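PDB 7K44: sgbp-b from Bacteroides uniformis, which probably binds xyloglucan at the cell surface as a surface glycan-binding protein of a xyloglucan utilization locus in a human gut commensal. Local coordinates for residues E208-Y214 with N263-I269; G224-T230 with G242-S248; F290-E294 with K325-G329; Y316-D321 with M332-I336. All blocks are in the same frame, centred on the assembly; numbering follows the deposited sequence.

Interaction 1: E208-Y214 with N263-I269; sequences ENIVLNY and NGAVWGI. With CA (calcium ion), chain B.
Val211 meets Val266 through the backbone: Val266 N donates to Val211 O at 2.8 Å, nearly straight (171° at the hydrogen) and on a lone pair in the carbonyl plane. A water lies within hydrogen-bonding reach of both Ile210 O and Val266 O. The Val211 side chain can be followed outward: CB sits 3.4 Å from Val266 O, CG1 continues past that oxygen to Trp267 CE3 (3.9 Å) and Ile269 CD1, and CG2 lies over a face of the indole near CZ3 and beside Ala265 CB. Putting CG1 anti to the carbonyl carbon (chi1 -56°) turns both methyls toward Trp267. Ile269 in turn lays CD1 3.5 Å from Asn209 O. At the far end Leu212 CD2 packs against Asn263 CB, and Tyr214 OH donates to Asn263 OD1 at 2.7 Å; the oxygen lies at the ring edge, yet the hydroxyl stands 49° out of the amide's carbonyl plane. Asn263 ND2 is held by Leu358 O. A phenylalanine at Tyr214 would probably leave Asn263 OD1 without this donor and its amide less firmly fixed. Between Leu212 and Tyr214 in the chain, Asn213 O binds the calcium ion at 2.4 Å. Val211 and Leu212 both face Phe380, a classic beta bulge, and the loop beyond it delivers a backbone carbonyl ligand to the metal site of the xyloglucan-binding domain.

Interaction 2: G224-T230 with G242-S248; sequences GQAVPVT and GKCYSIS. With CA (calcium ion), chain B.
An antiparallel strand pair, 226-230 against 243-248, forms this contact at the calcium end of the beta-rich xyloglucan-binding domain. The axes of the two short strand segments come within 4.4 Å, their N-to-C directions 139° apart, and the register is set by hydrogen-bonded pairs Val227-Ser246 and Val229-Cys244 alternating with the non-hydrogen-bonded pairs Ala226-Ile247 and Pro228-Tyr245. In the second hydrogen-bonded pair Cys244 N reaches Val229 O at 2.8 Å, almost perfectly straight, while Val229 N returns a bond to Cys244 O. Val227 O is gripped twice, by Ser246 N and by Ser246 OG, each at 2.9 Å and from opposite faces of its plane. The serine can do this because OG stands between its backbone N and carbonyl carbon (chi1 71°), which brings it within reach of Val227 O across the strand pair. Water 3 donates to both Ser246 OG and Gln225 O and also bonds Ser248 OG, joining the start of one segment to the end of the other. On the opposite face, Pro228 lies alongside Tyr245, its CB 3.9 Å from the ring centroid and 23° off the normal, a CH-pi contact over the ring face; Pro228 CD approaches Tyr245 CE2 at 3.6 Å. Pro228 CB also touches Lys243 CD. The carbonyl of Lys243 binds calcium at 2.3 Å, alongside ligands from Asn213, Asp215, Asp241 and Asp378. Strand 243-248 also pairs with strand 371-384, whose Tyr376 packs on Val229, Cys244 and Ser246, while Ile247 and Ala226 lean on strand 255-264.

Interaction 3: F290-E294 with K325-G329; sequences FVAVE and KTEVG
Val291 and Gly329 supply the direct polar link: Gly329 N donates to Val291 O at 2.9 Å and 165°, the donor tilted 21° from the carbonyl plane. The same oxygen takes a CA-H...O contact from Val328 CA at 3.4 Å. Water 4 adds an indirect link, accepting from Val291 N and donating to Glu327 O at 2.6 Å, which ties both backbone polar groups of Val291 to the loop, the O directly and the N through water.

The side-chain packing falls into two groups. Val328 reaches the turn after the strand with both branches: CG1, anti to its backbone N, lies against the carbonyl oxygens of Val291 and Ala292, 3.7 Å from Ala292 O, whereas CG2 rests against Glu294 CB at 3.8 Å. Earlier in the loop, Thr326 CG2 packs on Val291 CG2 at 3.9 Å, the two side chains crossing at about a right angle, while Thr326 OG1 bonds away to Pro318 O.

The aromatic contact belongs to Phe290. Its CZ comes within 3.4 Å of Gly329 C, and CE2 is equally near Gly329 O, so the far end of the ring bears on the carbonyl group of the glycine. Trp331 meets the ring edge-to-face. A serine at Phe290 would probably open a gap beside Gly329 and leave the Trp331 ring without its aromatic mate.

Gly329 has positive phi (84°), where a CB would press on the preceding carbonyl oxygen. Together these contacts fasten an irregular loop, leading into strand 331-337, across the end of strand 283-291, its antiparallel neighbour in the sheet of the xyloglucan-binding domain.

Interaction 4: Y316-D321 with M332-I336; sequences YRPVSD and MQCSI
Asp321 OD2 is gripped by two donors: Gln333 NE2 at 2.9 Å, and Ser335 OG, whose approach is so short that its exact length is doubtful. The amide arrives on the anti side, 15° out of the carboxylate plane, and the two flat groups are turned 65° against each other. Ser335 OG is also bonded to Gln286 NE2. Asp321 OD1 adds a weak bond from Ser335 N, while Asp321 N donates to Gln333 O at 2.9 Å and 167°, so backbone and carboxylate both hold the strand. Gln333 reaches across with CG anti to its backbone N and an extended chain; its OE1 is taken by Met134 N and Arg381 NH1. Water 6 connects Ser320 OG with Gln333 N.

Mostly apolar contacts make up the other end. Ile336 CD1 stands 4.1 Å from the Tyr316 ring centroid, on the ring normal, a CH-pi contact over the centre. Tyr316 OH approaches Cys334 CB at 3.5 Å, and water 5 carries the hydroxyl on to Ser335 O. Pro318 CB touches Met332 CE (3.9 Å).

The loop after strand 313-316 thus packs across strand 331-337, joining two sheets of the beta-sandwich-like xyloglucan-binding domain.

How the interactions relate
All four interactions lie in the xyloglucan-binding domain and reach the same seven-stranded antiparallel sheet. Along the chain, interaction 2 is nested within the loop closed by interaction 1; interactions 3 and 4 follow, and their segments alternate. The first two have centres about 17 Å apart and touch where Tyr214 meets Tyr245; they share the calcium ion and water 2, so one metal site joins both. Interactions 3 and 4, centres about 11 Å apart, touch through Thr326 and Pro318 and use neighbouring strands 283-291 and 331-337. The two pairs do not touch, the nearest atoms being about 7 Å apart, between interactions 2 and 3. This is consistent with calcium tying together one region, loop-to-strand contacts another.

Interaction 1: E208-Y214 with N263-I269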
# COMPACT_ATOMS: atom_id res chain seq x y z
N GLU A 208 15.34 -1.23 -12.49
CA GLU A 208 16.54 -1.98 -12.83
C GLU A 208 16.35 -3.48 -12.63
O GLU A 208 17.10 -4.27 -13.19
CB GLU A 208 17.70 -1.47 -11.99
CG GLU A 208 18.16 -0.05 -12.34
CD GLU A 208 17.44 1.03 -11.54
OE1 GLU A 208 16.42 0.73 -10.88
OE2 GLU A 208 17.89 2.20 -11.58
N ASN A 209 15.35 -3.87 -11.83
CA ASN A 209 15.10 -5.26 -11.51
C ASN A 209 14.03 -5.90 -12.38
O ASN A 209 13.68 -7.07 -12.16
CB ASN A 209 14.70 -5.39 -10.03
CG ASN A 209 15.82 -4.98 -9.10
OD1 ASN A 209 16.26 -3.82 -9.12
ND2 ASN A 209 16.29 -5.92 -8.29
N ILE A 210 13.53 -5.18 -13.39
CA ILE A 210 12.52 -5.70 -14.30
C ILE A 210 13.14 -6.76 -15.20
O ILE A 210 14.21 -6.54 -15.80
CB ILE A 210 11.93 -4.55 -15.13
CG1 ILE A 210 11.00 -3.69 -14.27
CG2 ILE A 210 11.17 -5.09 -16.35
CD1 ILE A 210 9.65 -4.36 -13.99
N VAL A 211 12.48 -7.92 -15.30
CA VAL A 211 12.89 -9.00 -16.19
C VAL A 211 11.95 -9.18 -17.38
O VAL A 211 12.32 -9.86 -18.35
CB VAL A 211 13.08 -10.34 -15.44
CG1 VAL A 211 14.08 -10.16 -14.31
CG2 VAL A 211 11.74 -10.87 -14.91
N LEU A 212 10.75 -8.59 -17.33
CA LEU A 212 9.80 -8.70 -18.43
C LEU A 212 8.80 -7.56 -18.30
O LEU A 212 8.09 -7.47 -17.29
CB LEU A 212 9.07 -10.03 -18.39
CG LEU A 212 7.90 -10.18 -19.38
CD1 LEU A 212 8.39 -10.13 -20.84
CD2 LEU A 212 7.14 -11.47 -19.15
N ASN A 213 8.72 -6.71 -19.32
CA ASN A 213 7.73 -5.64 -19.30
C ASN A 213 6.98 -5.49 -20.62
O ASN A 213 6.18 -4.56 -20.74
CB ASN A 213 8.31 -4.29 -18.84
CG ASN A 213 9.30 -3.70 -19.83
OD1 ASN A 213 9.46 -4.19 -20.95
ND2 ASN A 213 9.97 -2.64 -19.40
N TYR A 214 7.21 -6.36 -21.59
CA TYR A 214 6.51 -6.35 -22.87
C TYR A 214 6.79 -5.11 -23.70
O TYR A 214 6.12 -4.88 -24.72
CB TYR A 214 5.01 -6.55 -22.71
CG TYR A 214 4.65 -7.85 -22.03
CD1 TYR A 214 5.02 -9.07 -22.59
CD2 TYR A 214 3.93 -7.86 -20.85
CE1 TYR A 214 4.68 -10.27 -21.99
CE2 TYR A 214 3.58 -9.05 -20.23
CZ TYR A 214 3.95 -10.25 -20.81
OH TYR A 214 3.61 -11.45 -20.24
N ASN A 263 6.68 -16.53 -21.95
CA ASN A 263 7.43 -15.32 -22.23
C ASN A 263 8.92 -15.60 -22.15
O ASN A 263 9.36 -16.46 -21.39
CB ASN A 263 7.15 -14.24 -21.15
CG ASN A 263 5.67 -14.06 -20.85
OD1 ASN A 263 4.93 -13.39 -21.59
ND2 ASN A 263 5.22 -14.65 -19.73
N GLY A 264 9.69 -14.84 -22.92
CA GLY A 264 11.12 -14.79 -22.70
C GLY A 264 11.45 -13.63 -21.77
O GLY A 264 11.08 -12.48 -22.04
N ALA A 265 12.13 -13.91 -20.67
CA ALA A 265 12.51 -12.86 -19.73
C ALA A 265 14.01 -12.59 -19.85
O ALA A 265 14.77 -13.40 -20.40
CB ALA A 265 12.17 -13.28 -18.30
N VAL A 266 14.42 -11.43 -19.36
CA VAL A 266 15.82 -11.01 -19.37
C VAL A 266 16.29 -11.01 -17.93
O VAL A 266 15.96 -10.11 -17.15
CB VAL A 266 16.00 -9.64 -20.03
CG1 VAL A 266 17.46 -9.21 -19.94
CG2 VAL A 266 15.53 -9.68 -21.45
N TRP A 267 17.09 -12.01 -17.56
CA TRP A 267 17.42 -12.20 -16.15
C TRP A 267 18.71 -11.51 -15.73
O TRP A 267 19.05 -11.55 -14.54
CB TRP A 267 17.49 -13.70 -15.83
CG TRP A 267 16.22 -14.44 -16.18
CD1 TRP A 267 15.98 -15.15 -17.32
CD2 TRP A 267 15.03 -14.51 -15.39
NE1 TRP A 267 14.70 -15.66 -17.28
CE2 TRP A 267 14.10 -15.30 -16.11
CE3 TRP A 267 14.65 -13.98 -14.15
CZ2 TRP A 267 12.83 -15.58 -15.62
CZ3 TRP A 267 13.38 -14.27 -13.66
CH2 TRP A 267 12.48 -15.06 -14.40
N GLY A 268 19.41 -10.84 -16.64
CA GLY A 268 20.69 -10.24 -16.32
C GLY A 268 20.61 -8.90 -15.62
O GLY A 268 21.09 -7.89 -16.15
N ILE A 269 20.02 -8.87 -14.43
CA ILE A 269 19.89 -7.63 -13.68
C ILE A 269 21.26 -7.11 -13.28
O ILE A 269 22.14 -7.87 -12.86
CB ILE A 269 18.99 -7.86 -12.45
CG1 ILE A 269 17.55 -8.16 -12.89
CG2 ILE A 269 19.02 -6.66 -11.51
CD1 ILE A 269 16.69 -8.77 -11.79
CA CA B . 4.62 -2.82 -20.05
O HOH W 1 16.87 -7.55 -16.58
O HOH W 2 6.19 -1.86 -18.49

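Interaction 2: G224-T230 with G242-S248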
# COMPACT_ATOMS: atom_id res chain seq x y z
N GLY A 224 -2.28 -19.41 -25.19
CA GLY A 224 -3.71 -19.37 -25.42
C GLY A 224 -4.37 -18.26 -24.62
O GLY A 224 -3.96 -17.94 -23.50
N GLN A 225 -5.40 -17.67 -25.22
CA GLN A 225 -6.22 -16.63 -24.59
C GLN A 225 -5.46 -15.33 -24.33
O GLN A 225 -5.95 -14.48 -23.56
CB GLN A 225 -6.90 -17.11 -23.30
CG GLN A 225 -7.52 -18.49 -23.39
CD GLN A 225 -8.67 -18.55 -24.36
OE1 GLN A 225 -9.49 -17.62 -24.45
NE2 GLN A 225 -8.75 -19.63 -25.12
N ALA A 226 -4.31 -15.12 -24.96
CA ALA A 226 -3.39 -14.04 -24.63
C ALA A 226 -3.33 -13.00 -25.74
O ALA A 226 -3.08 -13.35 -26.90
CB ALA A 226 -1.98 -14.57 -24.38
N VAL A 227 -3.50 -11.73 -25.38
CA VAL A 227 -3.48 -10.62 -26.34
C VAL A 227 -2.81 -9.42 -25.68
O VAL A 227 -3.08 -9.13 -24.51
CB VAL A 227 -4.90 -10.26 -26.81
CG1 VAL A 227 -4.85 -9.15 -27.87
CG2 VAL A 227 -5.63 -11.47 -27.38
N PRO A 228 -1.95 -8.68 -26.39
CA PRO A 228 -1.38 -7.46 -25.82
C PRO A 228 -2.40 -6.33 -25.81
O PRO A 228 -3.27 -6.24 -26.68
CB PRO A 228 -0.24 -7.12 -26.79
CG PRO A 228 -0.71 -7.71 -28.10
CD PRO A 228 -1.40 -8.99 -27.72
N VAL A 229 -2.25 -5.46 -24.82
CA VAL A 229 -3.14 -4.33 -24.60
C VAL A 229 -2.29 -3.13 -24.21
O VAL A 229 -1.40 -3.25 -23.35
CB VAL A 229 -4.14 -4.67 -23.47
CG1 VAL A 229 -4.91 -3.43 -23.00
CG2 VAL A 229 -5.12 -5.75 -23.94
N THR A 230 -2.55 -1.98 -24.81
CA THR A 230 -2.01 -0.71 -24.34
C THR A 230 -3.19 0.19 -24.02
O THR A 230 -3.99 0.51 -24.91
CB THR A 230 -1.07 -0.05 -25.36
OG1 THR A 230 0.00 -0.94 -25.70
CG2 THR A 230 -0.48 1.23 -24.77
N GLY A 242 2.91 1.25 -20.81
CA GLY A 242 3.14 0.72 -22.14
C GLY A 242 2.26 -0.49 -22.39
O GLY A 242 1.10 -0.55 -21.98
N LYS A 243 2.83 -1.47 -23.08
CA LYS A 243 2.11 -2.69 -23.40
C LYS A 243 2.05 -3.62 -22.19
O LYS A 243 3.04 -3.77 -21.47
CB LYS A 243 2.82 -3.39 -24.55
CG LYS A 243 2.11 -4.60 -25.08
CD LYS A 243 2.89 -5.18 -26.26
CE LYS A 243 3.10 -4.15 -27.34
NZ LYS A 243 3.70 -4.77 -28.56
N CYS A 244 0.88 -4.20 -21.95
CA CYS A 244 0.72 -5.30 -21.00
C CYS A 244 0.07 -6.45 -21.75
O CYS A 244 -0.30 -6.31 -22.92
CB CYS A 244 -0.10 -4.88 -19.77
SG CYS A 244 -1.83 -4.53 -20.08
N TYR A 245 -0.02 -7.62 -21.12
CA TYR A 245 -0.67 -8.77 -21.74
C TYR A 245 -1.91 -9.17 -20.95
O TYR A 245 -1.91 -9.16 -19.71
CB TYR A 245 0.26 -9.99 -21.97
CG TYR A 245 0.86 -9.97 -23.36
CD1 TYR A 245 1.85 -9.06 -23.68
CD2 TYR A 245 0.39 -10.82 -24.35
CE1 TYR A 245 2.41 -9.01 -24.95
CE2 TYR A 245 0.94 -10.79 -25.64
CZ TYR A 245 1.94 -9.88 -25.93
OH TYR A 245 2.50 -9.78 -27.19
N SER A 246 -2.97 -9.47 -21.68
CA SER A 246 -4.22 -9.93 -21.11
C SER A 246 -4.39 -11.43 -21.27
O SER A 246 -3.93 -12.03 -22.25
CB SER A 246 -5.41 -9.22 -21.77
OG SER A 246 -5.60 -9.64 -23.10
N ILE A 247 -5.03 -12.04 -20.28
CA ILE A 247 -5.61 -13.38 -20.38
C ILE A 247 -7.12 -13.20 -20.23
O ILE A 247 -7.58 -12.66 -19.22
CB ILE A 247 -5.08 -14.30 -19.27
CG1 ILE A 247 -3.61 -14.63 -19.51
CG2 ILE A 247 -5.92 -15.56 -19.15
CD1 ILE A 247 -3.38 -15.60 -20.64
N SER A 248 -7.89 -13.64 -21.23
CA SER A 248 -9.32 -13.34 -21.18
C SER A 248 -10.09 -14.37 -21.98
O SER A 248 -9.56 -15.01 -22.90
CB SER A 248 -9.63 -11.93 -21.68
OG SER A 248 -9.48 -11.85 -23.09
CA CA B . 4.62 -2.82 -20.05
O HOH W 3 -6.91 -11.87 -23.85
O HOH W 2 6.19 -1.86 -18.49

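Interaction 3: F290-E294 with K325-G329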
# COMPACT_ATOMS: atom_id res chain seq x y z
N PHE A 290 -4.00 -6.77 -12.98
CA PHE A 290 -5.30 -6.09 -12.96
C PHE A 290 -6.36 -7.14 -13.26
O PHE A 290 -6.40 -7.69 -14.37
CB PHE A 290 -5.31 -4.97 -14.00
CG PHE A 290 -6.56 -4.11 -13.97
CD1 PHE A 290 -7.78 -4.60 -14.45
CD2 PHE A 290 -6.51 -2.81 -13.49
CE1 PHE A 290 -8.93 -3.79 -14.44
CE2 PHE A 290 -7.65 -2.00 -13.48
CZ PHE A 290 -8.85 -2.50 -13.95
N VAL A 291 -7.20 -7.44 -12.28
CA VAL A 291 -8.31 -8.38 -12.45
C VAL A 291 -9.55 -7.55 -12.75
O VAL A 291 -10.06 -6.85 -11.86
CB VAL A 291 -8.50 -9.28 -11.22
CG1 VAL A 291 -9.74 -10.17 -11.39
CG2 VAL A 291 -7.26 -10.12 -10.98
N ALA A 292 -10.03 -7.61 -13.99
CA ALA A 292 -11.17 -6.77 -14.36
C ALA A 292 -12.50 -7.40 -13.97
O ALA A 292 -13.48 -6.67 -13.78
CB ALA A 292 -11.15 -6.50 -15.86
N VAL A 293 -12.56 -8.72 -13.86
CA VAL A 293 -13.80 -9.42 -13.59
C VAL A 293 -13.55 -10.43 -12.48
O VAL A 293 -12.67 -11.29 -12.61
CB VAL A 293 -14.35 -10.12 -14.85
CG1 VAL A 293 -15.58 -10.94 -14.51
CG2 VAL A 293 -14.68 -9.10 -15.93
N GLU A 294 -14.30 -10.32 -11.40
CA GLU A 294 -14.19 -11.27 -10.31
C GLU A 294 -14.62 -12.66 -10.78
O GLU A 294 -15.55 -12.80 -11.58
CB GLU A 294 -15.07 -10.82 -9.15
CG GLU A 294 -14.90 -11.62 -7.88
CD GLU A 294 -15.71 -11.04 -6.73
OE1 GLU A 294 -16.57 -10.17 -7.00
OE2 GLU A 294 -15.49 -11.45 -5.58
N LYS A 325 -5.93 -9.83 -0.65
CA LYS A 325 -7.12 -10.24 -1.39
C LYS A 325 -7.05 -9.73 -2.82
O LYS A 325 -6.26 -8.85 -3.15
CB LYS A 325 -8.40 -9.77 -0.70
CG LYS A 325 -8.38 -10.03 0.80
CD LYS A 325 -9.56 -9.44 1.54
CE LYS A 325 -9.69 -10.10 2.91
NZ LYS A 325 -10.71 -9.46 3.79
N THR A 326 -7.91 -10.29 -3.67
CA THR A 326 -8.03 -9.78 -5.04
C THR A 326 -8.77 -8.46 -5.01
O THR A 326 -9.86 -8.35 -4.43
CB THR A 326 -8.79 -10.79 -5.89
OG1 THR A 326 -8.21 -12.08 -5.76
CG2 THR A 326 -8.78 -10.36 -7.37
N GLU A 327 -8.18 -7.44 -5.63
CA GLU A 327 -8.76 -6.10 -5.69
C GLU A 327 -9.27 -5.88 -7.11
O GLU A 327 -8.55 -5.36 -7.97
CB GLU A 327 -7.74 -5.05 -5.30
CG GLU A 327 -7.18 -5.23 -3.92
CD GLU A 327 -8.23 -5.09 -2.84
OE1 GLU A 327 -9.11 -4.21 -2.97
OE2 GLU A 327 -8.18 -5.86 -1.86
N VAL A 328 -10.53 -6.25 -7.35
CA VAL A 328 -11.11 -6.16 -8.68
C VAL A 328 -11.14 -4.71 -9.16
O VAL A 328 -11.52 -3.79 -8.41
CB VAL A 328 -12.50 -6.83 -8.69
CG1 VAL A 328 -13.14 -6.71 -10.07
CG2 VAL A 328 -12.37 -8.29 -8.28
N GLY A 329 -10.70 -4.49 -10.39
CA GLY A 329 -10.77 -3.17 -10.97
C GLY A 329 -9.63 -2.24 -10.64
O GLY A 329 -9.74 -1.04 -10.92
O HOH W 4 -6.86 -6.45 -9.67

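Interaction 4: Y316-D321 with M332-I336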
# COMPACT_ATOMS: atom_id res chain seq x y z
N TYR A 316 -2.42 -20.87 -7.76
CA TYR A 316 -2.28 -19.48 -7.38
C TYR A 316 -3.47 -18.63 -7.83
O TYR A 316 -3.95 -18.74 -8.96
CB TYR A 316 -0.99 -18.90 -7.95
CG TYR A 316 -0.78 -17.47 -7.56
CD1 TYR A 316 -0.53 -17.13 -6.23
CD2 TYR A 316 -0.84 -16.44 -8.50
CE1 TYR A 316 -0.34 -15.82 -5.86
CE2 TYR A 316 -0.65 -15.13 -8.13
CZ TYR A 316 -0.40 -14.82 -6.81
OH TYR A 316 -0.21 -13.51 -6.41
N ARG A 317 -3.94 -17.77 -6.93
CA ARG A 317 -4.94 -16.76 -7.23
C ARG A 317 -4.28 -15.40 -7.02
O ARG A 317 -3.78 -15.13 -5.91
CB ARG A 317 -6.15 -16.89 -6.30
CG ARG A 317 -7.04 -18.11 -6.57
CD ARG A 317 -8.29 -18.08 -5.68
NE ARG A 317 -9.20 -16.99 -6.04
CZ ARG A 317 -10.26 -17.13 -6.83
NH1 ARG A 317 -11.03 -16.09 -7.11
NH2 ARG A 317 -10.55 -18.32 -7.35
N PRO A 318 -4.23 -14.53 -8.03
CA PRO A 318 -3.60 -13.22 -7.86
C PRO A 318 -4.28 -12.44 -6.75
O PRO A 318 -5.49 -12.20 -6.79
CB PRO A 318 -3.79 -12.55 -9.22
CG PRO A 318 -3.87 -13.70 -10.18
CD PRO A 318 -4.63 -14.77 -9.43
N VAL A 319 -3.50 -12.07 -5.75
CA VAL A 319 -3.97 -11.31 -4.60
C VAL A 319 -2.96 -10.21 -4.34
O VAL A 319 -1.76 -10.37 -4.61
CB VAL A 319 -4.15 -12.19 -3.33
CG1 VAL A 319 -5.40 -13.05 -3.44
CG2 VAL A 319 -2.91 -13.04 -3.07
N SER A 320 -3.43 -9.11 -3.76
CA SER A 320 -2.56 -7.97 -3.50
C SER A 320 -1.66 -8.23 -2.29
O SER A 320 -2.10 -8.73 -1.26
CB SER A 320 -3.44 -6.74 -3.20
OG SER A 320 -2.68 -5.71 -2.60
N ASP A 321 -0.37 -7.86 -2.43
CA ASP A 321 0.53 -7.88 -1.28
C ASP A 321 0.03 -6.97 -0.17
O ASP A 321 0.36 -7.18 1.00
CB ASP A 321 1.91 -7.38 -1.68
CG ASP A 321 2.67 -8.34 -2.57
OD1 ASP A 321 2.23 -9.49 -2.75
OD2 ASP A 321 3.70 -7.91 -3.11
N MET A 332 -2.85 -4.36 -8.89
CA MET A 332 -2.29 -4.89 -7.66
C MET A 332 -0.83 -5.28 -7.87
O MET A 332 -0.43 -5.70 -8.96
CB MET A 332 -2.95 -6.22 -7.29
CG MET A 332 -4.44 -6.26 -7.22
SD MET A 332 -4.88 -7.93 -6.69
CE MET A 332 -4.78 -8.87 -8.22
N GLN A 333 -0.05 -5.23 -6.79
CA GLN A 333 1.26 -5.86 -6.78
C GLN A 333 1.13 -7.25 -6.18
O GLN A 333 0.57 -7.44 -5.10
CB GLN A 333 2.23 -5.04 -5.94
CG GLN A 333 3.54 -5.75 -5.69
CD GLN A 333 4.51 -4.90 -4.92
OE1 GLN A 333 5.14 -4.00 -5.46
NE2 GLN A 333 4.65 -5.20 -3.63
N CYS A 334 1.69 -8.23 -6.88
CA CYS A 334 1.63 -9.64 -6.50
C CYS A 334 3.06 -10.15 -6.39
O CYS A 334 3.85 -9.97 -7.32
CB CYS A 334 0.93 -10.43 -7.60
SG CYS A 334 -0.82 -9.92 -7.89
N SER A 335 3.39 -10.81 -5.28
CA SER A 335 4.72 -11.35 -5.07
C SER A 335 4.65 -12.86 -4.81
O SER A 335 3.76 -13.33 -4.09
CB SER A 335 5.45 -10.68 -3.89
OG SER A 335 5.56 -9.27 -4.07
N ILE A 336 5.60 -13.59 -5.39
CA ILE A 336 5.76 -15.02 -5.15
C ILE A 336 7.20 -15.27 -4.73
O ILE A 336 8.13 -14.84 -5.43
CB ILE A 336 5.41 -15.83 -6.41
CG1 ILE A 336 3.94 -15.61 -6.77
CG2 ILE A 336 5.74 -17.31 -6.21
CD1 ILE A 336 3.45 -16.52 -7.83
O HOH W 5 1.11 -13.23 -3.99
O HOH W 6 -1.43 -3.99 -4.38